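Side-chain contacts in putative uncharacterized protein (Chaetomium thermophilum, PDB 4XRI), which probably carries protein cargo into the nucleus as an importin-beta transport receptor, a flexible HEAT-repeat solenoid thought to bind a small GTPase: residues T372-V377 / E409-P414; V611-L616 / M648-P653; R100-A105 / A125-I130; Q232-A237 / F250-R255. The protein carries 2 engineered substitutions. All coordinates share one frame; numbering follows the deposited sequence.

Interaction 1. Residues T372-V377 / E409-P414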
loop_
_atom_site.group_PDB
_atom_site.type_symbol
_atom_site.label_atom_id
_atom_site.label_comp_id
_atom_site.label_asym_id
_atom_site.label_seq_id
_atom_site.Cartn_x
_atom_site.Cartn_y
_atom_site.Cartn_z
ATOM N N THR A 372 -28.196 -8.645 0.629
ATOM C CA THR A 372 -28.941 -8.478 1.875
ATOM C C THR A 372 -29.052 -7.004 2.274
ATOM O O THR A 372 -30.017 -6.593 2.920
ATOM C CB THR A 372 -28.279 -9.276 3.024
ATOM O OG1 THR A 372 -28.155 -10.651 2.641
ATOM C CG2 THR A 372 -29.105 -9.187 4.304
ATOM N N ILE A 373 -28.069 -6.208 1.867
ATOM C CA ILE A 373 -28.008 -4.799 2.251
ATOM C C ILE A 373 -28.951 -3.918 1.429
ATOM O O ILE A 373 -29.239 -2.781 1.804
ATOM C CB ILE A 373 -26.574 -4.248 2.108
ATOM C CG1 ILE A 373 -26.376 -3.021 3.000
ATOM C CG2 ILE A 373 -26.260 -3.926 0.649
ATOM C CD1 ILE A 373 -24.961 -2.493 2.992
ATOM N N ILE A 374 -29.443 -4.446 0.315
ATOM C CA ILE A 374 -30.182 -3.635 -0.650
ATOM C C ILE A 374 -31.544 -3.100 -0.158
ATOM O O ILE A 374 -31.823 -1.911 -0.328
ATOM C CB ILE A 374 -30.388 -4.417 -1.960
ATOM C CG1 ILE A 374 -29.056 -4.554 -2.697
ATOM C CG2 ILE A 374 -31.415 -3.733 -2.844
ATOM C CD1 ILE A 374 -29.097 -5.516 -3.858
ATOM N N PRO A 375 -32.392 -3.955 0.454
ATOM C CA PRO A 375 -33.688 -3.398 0.875
ATOM C C PRO A 375 -33.623 -2.243 1.897
ATOM O O PRO A 375 -34.373 -1.281 1.728
ATOM C CB PRO A 375 -34.408 -4.610 1.481
ATOM C CG PRO A 375 -33.802 -5.781 0.808
ATOM C CD PRO A 375 -32.358 -5.422 0.618
ATOM N N PRO A 376 -32.761 -2.321 2.933
ATOM C CA PRO A 376 -32.762 -1.159 3.833
ATOM C C PRO A 376 -32.169 0.103 3.206
ATOM O O PRO A 376 -32.576 1.207 3.566
ATOM C CB PRO A 376 -31.904 -1.630 5.017
ATOM C CG PRO A 376 -31.052 -2.708 4.465
ATOM C CD PRO A 376 -31.906 -3.404 3.453
ATOM N N VAL A 377 -31.223 -0.056 2.286
ATOM C CA VAL A 377 -30.608 1.092 1.630
ATOM C C VAL A 377 -31.575 1.730 0.637
ATOM O O VAL A 377 -31.725 2.952 0.602
ATOM C CB VAL A 377 -29.306 0.698 0.907
ATOM C CG1 VAL A 377 -28.778 1.864 0.088
ATOM C CG2 VAL A 377 -28.262 0.239 1.914
ATOM N N GLU A 409 -24.509 -8.515 -9.355
ATOM C CA GLU A 409 -24.760 -7.580 -10.444
ATOM C C GLU A 409 -26.189 -7.730 -10.942
ATOM O O GLU A 409 -26.908 -6.744 -11.083
ATOM C CB GLU A 409 -23.770 -7.797 -11.591
ATOM C CG GLU A 409 -24.155 -7.071 -12.870
ATOM C CD GLU A 409 -22.956 -6.585 -13.657
ATOM O OE1 GLU A 409 -21.907 -7.265 -13.635
ATOM O OE2 GLU A 409 -23.063 -5.514 -14.290
ATOM N N LYS A 410 -26.596 -8.977 -11.165
ATOM C CA LYS A 410 -27.941 -9.304 -11.629
ATOM C C LYS A 410 -29.033 -8.653 -10.785
ATOM O O LYS A 410 -30.046 -8.195 -11.312
ATOM C CB LYS A 410 -28.142 -10.820 -11.639
ATOM C CG LYS A 410 -27.305 -11.552 -12.679
ATOM C CD LYS A 410 -27.571 -13.049 -12.650
ATOM C CE LYS A 410 -26.774 -13.774 -13.722
ATOM N NZ LYS A 410 -26.997 -15.245 -13.688
ATOM N N VAL A 411 -28.820 -8.608 -9.474
ATOM C CA VAL A 411 -29.792 -8.001 -8.573
ATOM C C VAL A 411 -29.791 -6.478 -8.704
ATOM O O VAL A 411 -30.839 -5.835 -8.623
ATOM C CB VAL A 411 -29.521 -8.387 -7.104
ATOM C CG1 VAL A 411 -30.577 -7.783 -6.192
ATOM C CG2 VAL A 411 -29.500 -9.898 -6.951
ATOM N N LEU A 412 -28.612 -5.904 -8.921
ATOM C CA LEU A 412 -28.475 -4.453 -8.984
ATOM C C LEU A 412 -28.944 -3.859 -10.311
ATOM O O LEU A 412 -29.403 -2.716 -10.349
ATOM C CB LEU A 412 -27.023 -4.048 -8.739
ATOM C CG LEU A 412 -26.522 -4.128 -7.300
ATOM C CD1 LEU A 412 -25.039 -3.816 -7.251
ATOM C CD2 LEU A 412 -27.301 -3.173 -6.409
ATOM N N GLU A 413 -28.821 -4.633 -11.390
ATOM C CA GLU A 413 -29.138 -4.156 -12.740
ATOM C C GLU A 413 -30.493 -3.445 -12.856
ATOM O O GLU A 413 -30.557 -2.340 -13.393
ATOM C CB GLU A 413 -29.088 -5.314 -13.745
ATOM C CG GLU A 413 -27.735 -5.990 -13.845
ATOM C CD GLU A 413 -27.242 -6.133 -15.270
ATOM O OE1 GLU A 413 -28.079 -6.180 -16.194
ATOM O OE2 GLU A 413 -26.008 -6.186 -15.460
ATOM N N PRO A 414 -31.584 -4.061 -12.351
ATOM C CA PRO A 414 -32.854 -3.342 -12.512
ATOM C C PRO A 414 -32.962 -2.107 -11.623
ATOM O O PRO A 414 -33.702 -1.182 -11.956
ATOM C CB PRO A 414 -33.897 -4.389 -12.110
ATOM C CG PRO A 414 -33.184 -5.276 -11.162
ATOM C CD PRO A 414 -31.785 -5.366 -11.693
#
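I374 reaches across to V411 and L412 with a single atom, its terminal methyl CD1, and the contact is wholly apolar. That methyl lies 3.6 Å from V411 CG1 and 3.9 Å from L412 CD2, so it touches the two neighbouring side chains of helix 409-425 at once. In the isoleucine CG1 stands beside the backbone N, and chi2 of 169° carries CD1 on towards the other helix. V411 offers the branch that is anti to its own backbone N. L412 approaches differently: it leaves its helix to one side of the gap, and the CD2 branch then closes the distance. No hydrogen bond links the two segments, and their backbones stay apart, with the CA atoms of I374 and L412 8.5 Å from each other.

Around this apolar patch, I373 turns to Y365 and A366 of helix 354-369, V411 also meets S371, and L412 packs on P407 and on C449 of helix 432-449. Helices 374-384 and 409-425 are thus joined, with helix 390-402 lying between them in sequence, an arrangement of the stacked helical layers of a HEAT-repeat solenoid such as importin beta.

Interaction 2. Residues V611-L616 / M648-P653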
loop_
_atom_site.group_PDB
_atom_site.type_symbol
_atom_site.label_atom_id
_atom_site.label_comp_id
_atom_site.label_asym_id
_atom_site.label_seq_id
_atom_site.Cartn_x
_atom_site.Cartn_y
_atom_site.Cartn_z
ATOM N N VAL A 611 11.515 17.443 -28.366
ATOM C CA VAL A 611 10.993 18.129 -27.189
ATOM C C VAL A 611 11.235 17.309 -25.922
ATOM O O VAL A 611 11.505 17.866 -24.860
ATOM C CB VAL A 611 9.478 18.450 -27.329
ATOM C CG1 VAL A 611 8.644 17.183 -27.420
ATOM C CG2 VAL A 611 9.005 19.315 -26.171
ATOM N N LEU A 612 11.171 15.986 -26.042
ATOM C CA LEU A 612 11.339 15.116 -24.884
ATOM C C LEU A 612 12.769 15.152 -24.363
ATOM O O LEU A 612 12.995 15.143 -23.154
ATOM C CB LEU A 612 10.940 13.676 -25.216
ATOM C CG LEU A 612 9.439 13.393 -25.320
ATOM C CD1 LEU A 612 9.189 11.898 -25.473
ATOM C CD2 LEU A 612 8.695 13.947 -24.108
ATOM N N LEU A 613 13.735 15.189 -25.276
ATOM C CA LEU A 613 15.136 15.257 -24.881
ATOM C C LEU A 613 15.482 16.638 -24.334
ATOM O O LEU A 613 16.290 16.766 -23.414
ATOM C CB LEU A 613 16.051 14.908 -26.057
ATOM C CG LEU A 613 16.045 13.437 -26.477
ATOM C CD1 LEU A 613 17.130 13.163 -27.512
ATOM C CD2 LEU A 613 16.211 12.533 -25.270
ATOM N N GLN A 614 14.867 17.668 -24.907
ATOM C CA GLN A 614 15.050 19.034 -24.427
ATOM C C GLN A 614 14.521 19.193 -23.006
ATOM O O GLN A 614 15.084 19.939 -22.204
ATOM C CB GLN A 614 14.359 20.031 -25.360
ATOM C CG GLN A 614 15.175 20.394 -26.588
ATOM C CD GLN A 614 14.438 21.322 -27.531
ATOM O OE1 GLN A 614 13.214 21.273 -27.641
ATOM N NE2 GLN A 614 15.183 22.182 -28.214
ATOM N N ILE A 615 13.436 18.491 -22.703
ATOM C CA ILE A 615 12.861 18.518 -21.365
ATOM C C ILE A 615 13.781 17.799 -20.381
ATOM O O ILE A 615 13.975 18.257 -19.254
ATOM C CB ILE A 615 11.458 17.882 -21.346
ATOM C CG1 ILE A 615 10.462 18.789 -22.072
ATOM C CG2 ILE A 615 10.986 17.646 -19.922
ATOM C CD1 ILE A 615 9.078 18.202 -22.193
ATOM N N LEU A 616 14.364 16.687 -20.823
ATOM C CA LEU A 616 15.309 15.930 -20.003
ATOM C C LEU A 616 16.519 16.766 -19.596
ATOM O O LEU A 616 16.980 16.692 -18.457
ATOM C CB LEU A 616 15.785 14.676 -20.744
ATOM C CG LEU A 616 14.869 13.450 -20.753
ATOM C CD1 LEU A 616 15.584 12.265 -21.390
ATOM C CD2 LEU A 616 14.411 13.108 -19.342
ATOM N N MET A 648 18.930 6.969 -31.327
ATOM C CA MET A 648 19.807 6.369 -30.329
ATOM C C MET A 648 21.073 7.181 -30.077
ATOM O O MET A 648 21.586 7.187 -28.964
ATOM C CB MET A 648 20.176 4.940 -30.736
ATOM C CG MET A 648 19.050 3.936 -30.512
ATOM S SD MET A 648 18.488 3.901 -28.793
ATOM C CE MET A 648 19.898 3.151 -27.980
ATOM N N GLU A 649 21.584 7.861 -31.099
ATOM C CA GLU A 649 22.791 8.663 -30.917
ATOM C C GLU A 649 22.549 9.775 -29.899
ATOM O O GLU A 649 23.379 10.029 -29.026
ATOM C CB GLU A 649 23.265 9.259 -32.244
ATOM C CG GLU A 649 24.584 10.010 -32.132
ATOM C CD GLU A 649 25.117 10.479 -33.473
ATOM O OE1 GLU A 649 24.512 10.135 -34.509
ATOM O OE2 GLU A 649 26.141 11.195 -33.486
ATOM N N ALA A 650 21.397 10.425 -30.007
ATOM C CA ALA A 650 21.051 11.520 -29.111
ATOM C C ALA A 650 20.539 11.013 -27.767
ATOM O O ALA A 650 20.824 11.603 -26.724
ATOM C CB ALA A 650 20.015 12.423 -29.758
ATOM N N PHE A 651 19.789 9.916 -27.788
ATOM C CA PHE A 651 19.107 9.449 -26.584
ATOM C C PHE A 651 19.965 8.581 -25.663
ATOM O O PHE A 651 19.829 8.664 -24.444
ATOM C CB PHE A 651 17.840 8.679 -26.960
ATOM C CG PHE A 651 17.132 8.072 -25.782
ATOM C CD1 PHE A 651 16.729 8.862 -24.719
ATOM C CD2 PHE A 651 16.859 6.715 -25.741
ATOM C CE1 PHE A 651 16.087 8.308 -23.630
ATOM C CE2 PHE A 651 16.205 6.158 -24.657
ATOM C CZ PHE A 651 15.817 6.956 -23.603
ATOM N N ALA A 652 20.841 7.759 -26.238
ATOM C CA ALA A 652 21.626 6.799 -25.452
ATOM C C ALA A 652 22.393 7.420 -24.271
ATOM O O ALA A 652 22.394 6.844 -23.184
ATOM C CB ALA A 652 22.599 6.033 -26.358
ATOM N N PRO A 653 23.051 8.583 -24.469
ATOM C CA PRO A 653 23.729 9.169 -23.303
ATOM C C PRO A 653 22.789 9.519 -22.144
ATOM O O PRO A 653 23.182 9.385 -20.984
ATOM C CB PRO A 653 24.373 10.436 -23.879
ATOM C CG PRO A 653 24.609 10.105 -25.303
ATOM C CD PRO A 653 23.417 9.293 -25.709
#
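With chi1 at -71° and chi2 at -172°, L613 holds its CG beside the backbone N and spreads its two methyls towards A650 and F651, one to each. F651 takes the other course: its CG is anti to the backbone N (chi1 176°), and the ring projects from helix 648-660 beside L613 and offers it an edge. The CD1 methyl of L613 meets A650 CB at 3.7 Å and also comes within 4.0 Å of the backbone carbonyl carbon, A650 C. Here a branched side chain settles against a residue small enough to let it approach the helix backbone. The second methyl, L613 CD2, is 3.7 Å from F651 CD1 and lies near the plane of the ring, so L613 packs against the ring edge and not over a face. The two side chains cross at about a right angle.

Helix 625-640 comes between the two helices in sequence, and the pairing of helices 605-616 and 648-660 is that of neighbouring layers in the HEAT-type superhelix of the importin-beta family. The CA atoms of L613 and F651 are 7.2 Å apart, and no hydrogen bond crosses between the segments.

On the buried side, F651 and L612 both touch I633 of helix 625-640, while L616 rests on V629 of the same helix. L613 and L616 share F654, one turn further along helix 648-660. A650 lies at the exposed margin, its side chain about 5 Å from a bound glycerol that probably came from the crystallisation liquor.

Interaction 3. Residues R100-A105 / A125-I130; sequences RVKQLA and AAIAAI
K102 and I127 bring the two helical segments nearest, their CA atoms 7.9 Å apart, with no hydrogen bond between the backbones. In I127, CG1 lies beside the backbone N and chi2 of 180° carries CD1 outward, to 4.0 Å from V101 CG1. The same methyl is 4.1 Å from K102 CG, and I127 CG2 reaches K102 CG at 4.1 Å, so two branches of the isoleucine rest against the root of the lysine chain. V101 presents the branch that is anti to its backbone N.

K102 contributes only aliphatic carbon to this contact. Further out its chain bends at chi3 (67°), and the ammonium forms a salt bridge with E131, directly after segment 125-130, and a cation-pi interaction with W137 in the loop that follows. The lysine is therefore apolar at its base and tied at its tip.

Helices 95-108 and 114-131 are consecutive, run roughly antiparallel and pack as a helical hairpin, as in HEAT-type repeats. Other helices close round the pair. W89 of helix 79-91 touches V101 and I127, and F74 also covers I127. V50 of helix 42-54 lies against V101 and L104, while I166 of helix 153-168 meets A125 and A128.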
loop_
_atom_site.group_PDB
_atom_site.type_symbol
_atom_site.label_atom_id
_atom_site.label_comp_id
_atom_site.label_asym_id
_atom_site.label_seq_id
_atom_site.Cartn_x
_atom_site.Cartn_y
_atom_site.Cartn_z
ATOM N N ARG A 100 20.153 4.141 39.757
ATOM C CA ARG A 100 19.633 5.467 40.055
ATOM C C ARG A 100 18.520 5.863 39.089
ATOM O O ARG A 100 17.471 6.357 39.507
ATOM C CB ARG A 100 20.759 6.499 40.009
ATOM C CG ARG A 100 20.329 7.902 40.379
ATOM C CD ARG A 100 19.877 7.987 41.822
ATOM N NE ARG A 100 19.519 9.354 42.194
ATOM C CZ ARG A 100 18.876 9.681 43.309
ATOM N NH1 ARG A 100 18.591 10.950 43.564
ATOM N NH2 ARG A 100 18.511 8.738 44.167
ATOM N N VAL A 101 18.759 5.653 37.798
ATOM C CA VAL A 101 17.772 5.971 36.771
ATOM C C VAL A 101 16.509 5.141 36.964
ATOM O O VAL A 101 15.394 5.663 36.903
ATOM C CB VAL A 101 18.331 5.729 35.352
ATOM C CG1 VAL A 101 17.224 5.837 34.311
ATOM C CG2 VAL A 101 19.448 6.715 35.049
ATOM N N LYS A 102 16.698 3.847 37.208
ATOM C CA LYS A 102 15.585 2.926 37.428
ATOM C C LYS A 102 14.725 3.328 38.624
ATOM O O LYS A 102 13.495 3.330 38.542
ATOM C CB LYS A 102 16.108 1.499 37.616
ATOM C CG LYS A 102 16.521 0.827 36.309
ATOM C CD LYS A 102 17.520 -0.301 36.535
ATOM C CE LYS A 102 16.902 -1.469 37.283
ATOM N NZ LYS A 102 17.865 -2.599 37.406
ATOM N N GLN A 103 15.375 3.674 39.730
ATOM C CA GLN A 103 14.659 4.007 40.957
ATOM C C GLN A 103 13.893 5.323 40.842
ATOM O O GLN A 103 12.740 5.417 41.266
ATOM C CB GLN A 103 15.626 4.074 42.140
ATOM C CG GLN A 103 14.949 4.345 43.477
ATOM C CD GLN A 103 13.942 3.274 43.856
ATOM O OE1 GLN A 103 14.065 2.116 43.452
ATOM N NE2 GLN A 103 12.935 3.659 44.632
ATOM N N LEU A 104 14.538 6.335 40.268
ATOM C CA LEU A 104 13.899 7.634 40.084
ATOM C C LEU A 104 12.727 7.547 39.110
ATOM O O LEU A 104 11.691 8.184 39.315
ATOM C CB LEU A 104 14.914 8.668 39.592
ATOM C CG LEU A 104 15.862 9.234 40.649
ATOM C CD1 LEU A 104 16.797 10.264 40.031
ATOM C CD2 LEU A 104 15.076 9.846 41.796
ATOM N N ALA A 105 12.896 6.755 38.055
ATOM C CA ALA A 105 11.833 6.544 37.079
ATOM C C ALA A 105 10.639 5.865 37.741
ATOM O O ALA A 105 9.492 6.273 37.542
ATOM C CB ALA A 105 12.337 5.713 35.907
ATOM N N ALA A 125 9.291 1.266 30.429
ATOM C CA ALA A 125 9.050 0.295 29.366
ATOM C C ALA A 125 10.304 0.085 28.526
ATOM O O ALA A 125 10.640 -1.044 28.164
ATOM C CB ALA A 125 7.897 0.752 28.487
ATOM N N ALA A 126 10.990 1.184 28.226
ATOM C CA ALA A 126 12.209 1.150 27.424
ATOM C C ALA A 126 13.318 0.382 28.136
ATOM O O ALA A 126 14.030 -0.415 27.522
ATOM C CB ALA A 126 12.668 2.559 27.104
ATOM N N ILE A 127 13.461 0.626 29.435
ATOM C CA ILE A 127 14.459 -0.070 30.237
ATOM C C ILE A 127 14.105 -1.549 30.363
ATOM O O ILE A 127 14.970 -2.421 30.244
ATOM C CB ILE A 127 14.585 0.544 31.641
ATOM C CG1 ILE A 127 15.076 1.990 31.551
ATOM C CG2 ILE A 127 15.524 -0.283 32.505
ATOM C CD1 ILE A 127 15.223 2.667 32.896
ATOM N N ALA A 128 12.824 -1.821 30.593
ATOM C CA ALA A 128 12.341 -3.186 30.768
ATOM C C ALA A 128 12.587 -4.039 29.528
ATOM O O ALA A 128 12.915 -5.222 29.633
ATOM C CB ALA A 128 10.859 -3.180 31.114
ATOM N N ALA A 129 12.429 -3.431 28.356
ATOM C CA ALA A 129 12.628 -4.127 27.090
ATOM C C ALA A 129 14.065 -4.622 26.965
ATOM O O ALA A 129 14.342 -5.606 26.277
ATOM C CB ALA A 129 12.275 -3.222 25.925
ATOM N N ILE A 130 14.972 -3.938 27.651
ATOM C CA ILE A 130 16.376 -4.317 27.663
ATOM C C ILE A 130 16.697 -5.300 28.788
ATOM O O ILE A 130 17.380 -6.304 28.575
ATOM C CB ILE A 130 17.285 -3.080 27.812
ATOM C CG1 ILE A 130 17.049 -2.101 26.662
ATOM C CG2 ILE A 130 18.750 -3.498 27.880
ATOM C CD1 ILE A 130 17.712 -0.757 26.873
#

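Interaction 4. Residues Q232-A237 / F250-R255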
loop_
_atom_site.group_PDB
_atom_site.type_symbol
_atom_site.label_atom_id
_atom_site.label_comp_id
_atom_site.label_asym_id
_atom_site.label_seq_id
_atom_site.Cartn_x
_atom_site.Cartn_y
_atom_site.Cartn_z
ATOM N N GLN A 232 -16.265 -9.809 30.088
ATOM C CA GLN A 232 -17.220 -9.261 31.044
ATOM C C GLN A 232 -16.880 -7.819 31.404
ATOM O O GLN A 232 -17.750 -6.952 31.391
ATOM C CB GLN A 232 -17.279 -10.121 32.309
ATOM C CG GLN A 232 -18.395 -9.739 33.280
ATOM C CD GLN A 232 -18.014 -8.596 34.205
ATOM O OE1 GLN A 232 -16.850 -8.443 34.576
ATOM N NE2 GLN A 232 -18.995 -7.781 34.572
ATOM N N VAL A 233 -15.613 -7.566 31.719
ATOM C CA VAL A 233 -15.192 -6.238 32.144
ATOM C C VAL A 233 -15.211 -5.254 30.974
ATOM O O VAL A 233 -15.484 -4.070 31.160
ATOM C CB VAL A 233 -13.779 -6.264 32.795
ATOM C CG1 VAL A 233 -12.686 -6.463 31.766
ATOM C CG2 VAL A 233 -13.539 -4.985 33.576
ATOM N N VAL A 234 -14.942 -5.745 29.768
ATOM C CA VAL A 234 -14.934 -4.879 28.594
ATOM C C VAL A 234 -16.357 -4.442 28.256
ATOM O O VAL A 234 -16.613 -3.265 28.002
ATOM C CB VAL A 234 -14.307 -5.572 27.366
ATOM C CG1 VAL A 234 -14.533 -4.742 26.114
ATOM C CG2 VAL A 234 -12.820 -5.800 27.582
ATOM N N CYS A 235 -17.277 -5.401 28.259
ATOM C CA CYS A 235 -18.680 -5.128 27.971
ATOM C C CYS A 235 -19.267 -4.167 28.999
ATOM O O CYS A 235 -20.035 -3.264 28.663
ATOM C CB CYS A 235 -19.485 -6.431 27.942
ATOM S SG CYS A 235 -19.153 -7.479 26.501
ATOM N N GLU A 236 -18.885 -4.374 30.255
ATOM C CA GLU A 236 -19.300 -3.520 31.360
ATOM C C GLU A 236 -18.830 -2.085 31.154
ATOM O O GLU A 236 -19.571 -1.128 31.390
ATOM C CB GLU A 236 -18.753 -4.074 32.681
ATOM C CG GLU A 236 -18.991 -3.196 33.897
ATOM C CD GLU A 236 -18.450 -3.818 35.177
ATOM O OE1 GLU A 236 -19.184 -4.605 35.814
ATOM O OE2 GLU A 236 -17.291 -3.524 35.544
ATOM N N ALA A 237 -17.590 -1.951 30.694
ATOM C CA ALA A 237 -16.953 -0.652 30.534
ATOM C C ALA A 237 -17.526 0.138 29.358
ATOM O O ALA A 237 -17.448 1.366 29.334
ATOM C CB ALA A 237 -15.451 -0.828 30.368
ATOM N N PHE A 250 -14.368 0.457 23.891
ATOM C CA PHE A 250 -14.684 0.146 22.500
ATOM C C PHE A 250 -13.432 -0.079 21.667
ATOM O O PHE A 250 -13.419 -0.908 20.759
ATOM C CB PHE A 250 -15.527 1.256 21.877
ATOM C CG PHE A 250 -16.997 1.096 22.114
ATOM C CD1 PHE A 250 -17.712 0.123 21.440
ATOM C CD2 PHE A 250 -17.663 1.909 23.013
ATOM C CE1 PHE A 250 -19.064 -0.036 21.651
ATOM C CE2 PHE A 250 -19.019 1.757 23.230
ATOM C CZ PHE A 250 -19.720 0.782 22.548
ATOM N N GLY A 251 -12.377 0.662 21.988
ATOM C CA GLY A 251 -11.094 0.471 21.342
ATOM C C GLY A 251 -10.555 -0.906 21.669
ATOM O O GLY A 251 -10.003 -1.592 20.812
ATOM N N CYS A 252 -10.720 -1.304 22.926
ATOM C CA CYS A 252 -10.341 -2.635 23.383
ATOM C C CYS A 252 -11.139 -3.699 22.636
ATOM O O CYS A 252 -10.598 -4.716 22.201
ATOM C CB CYS A 252 -10.569 -2.759 24.893
ATOM S SG CYS A 252 -9.795 -4.174 25.683
ATOM N N LEU A 253 -12.435 -3.445 22.490
ATOM C CA LEU A 253 -13.347 -4.377 21.846
ATOM C C LEU A 253 -12.997 -4.562 20.368
ATOM O O LEU A 253 -13.063 -5.673 19.838
ATOM C CB LEU A 253 -14.788 -3.887 22.002
ATOM C CG LEU A 253 -15.915 -4.897 21.802
ATOM C CD1 LEU A 253 -15.636 -6.158 22.606
ATOM C CD2 LEU A 253 -17.247 -4.278 22.218
ATOM N N ASN A 254 -12.620 -3.467 19.714
ATOM C CA ASN A 254 -12.237 -3.497 18.305
ATOM C C ASN A 254 -10.994 -4.338 18.068
ATOM O O ASN A 254 -10.894 -5.049 17.068
ATOM C CB ASN A 254 -12.005 -2.079 17.782
ATOM C CG ASN A 254 -13.277 -1.253 17.757
ATOM O OD1 ASN A 254 -14.376 -1.784 17.907
ATOM N ND2 ASN A 254 -13.134 0.053 17.565
ATOM N N ARG A 255 -10.047 -4.253 18.996
ATOM C CA ARG A 255 -8.825 -5.039 18.909
ATOM C C ARG A 255 -9.114 -6.511 19.180
ATOM O O ARG A 255 -8.514 -7.394 18.563
ATOM C CB ARG A 255 -7.769 -4.507 19.882
ATOM C CG ARG A 255 -7.102 -3.239 19.390
ATOM C CD ARG A 255 -6.174 -2.620 20.420
ATOM N NE ARG A 255 -5.737 -1.299 19.974
ATOM C CZ ARG A 255 -4.806 -0.565 20.572
ATOM N NH1 ARG A 255 -4.193 -1.017 21.657
ATOM N NH2 ARG A 255 -4.486 0.626 20.079
#
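V234 divides its two methyls between C252 and L253, touching each with one branch. CG2 lies 3.9 Å from C252 SG, and CG1 stands at the same separation, 3.9 Å, from L253 CD1. The valine points toward segment 250-255, and its chi1 of 170° sets CG1 anti to the backbone N, leaving CG2 beside that nitrogen to meet the sulfur. C252 also points across the gap, with SG anti to its own backbone N. L253 starts out along the flank of its helix; chi1 of -161° and chi2 of 49° bring CD1 round to the valine, and the two side chains meet at a slant.

The backbones come near here, with V234 and L253 CA atoms 7.0 Å apart. The contact is apolar and buried, and no hydrogen bond crosses it. Polar groups of the segments find partners outside it: E236 makes a salt bridge with K195, R255 another with D212, and N254 ND2 donates to the carbonyl O of L290.

L210 of helix 200-212 touches both V234 and C252, while L253 turns to L272 of helix 265-280 and F294 of helix 285-310. I256, one turn beyond C252, adds to the cover of V234. Helices 224-238 and 243-260 follow each other directly in the chain and pack as a helical hairpin, the building unit of HEAT-repeat proteins like importin beta.

Along the chain the contacts come as interaction 3, interaction 4, interaction 1 and interaction 2, each closing before the next opens, and no two share a helix. Interactions 3 and 4 have centres about 30 Å apart, and about 34 Å separates the centres of 4 and 1. From interaction 1 to interaction 2 the step between centres is about 55 Å, while 2 and 4 lie on opposite sides of the chain's centre, about 63 Å apart. Interactions 3 and 4 each join consecutive helices, while interactions 1 and 2 each skip one helix (390-402 and 625-640). Such a series of separate, local apolar contacts is consistent with a solenoid whose curvature can change, as expected of this highly flexible family.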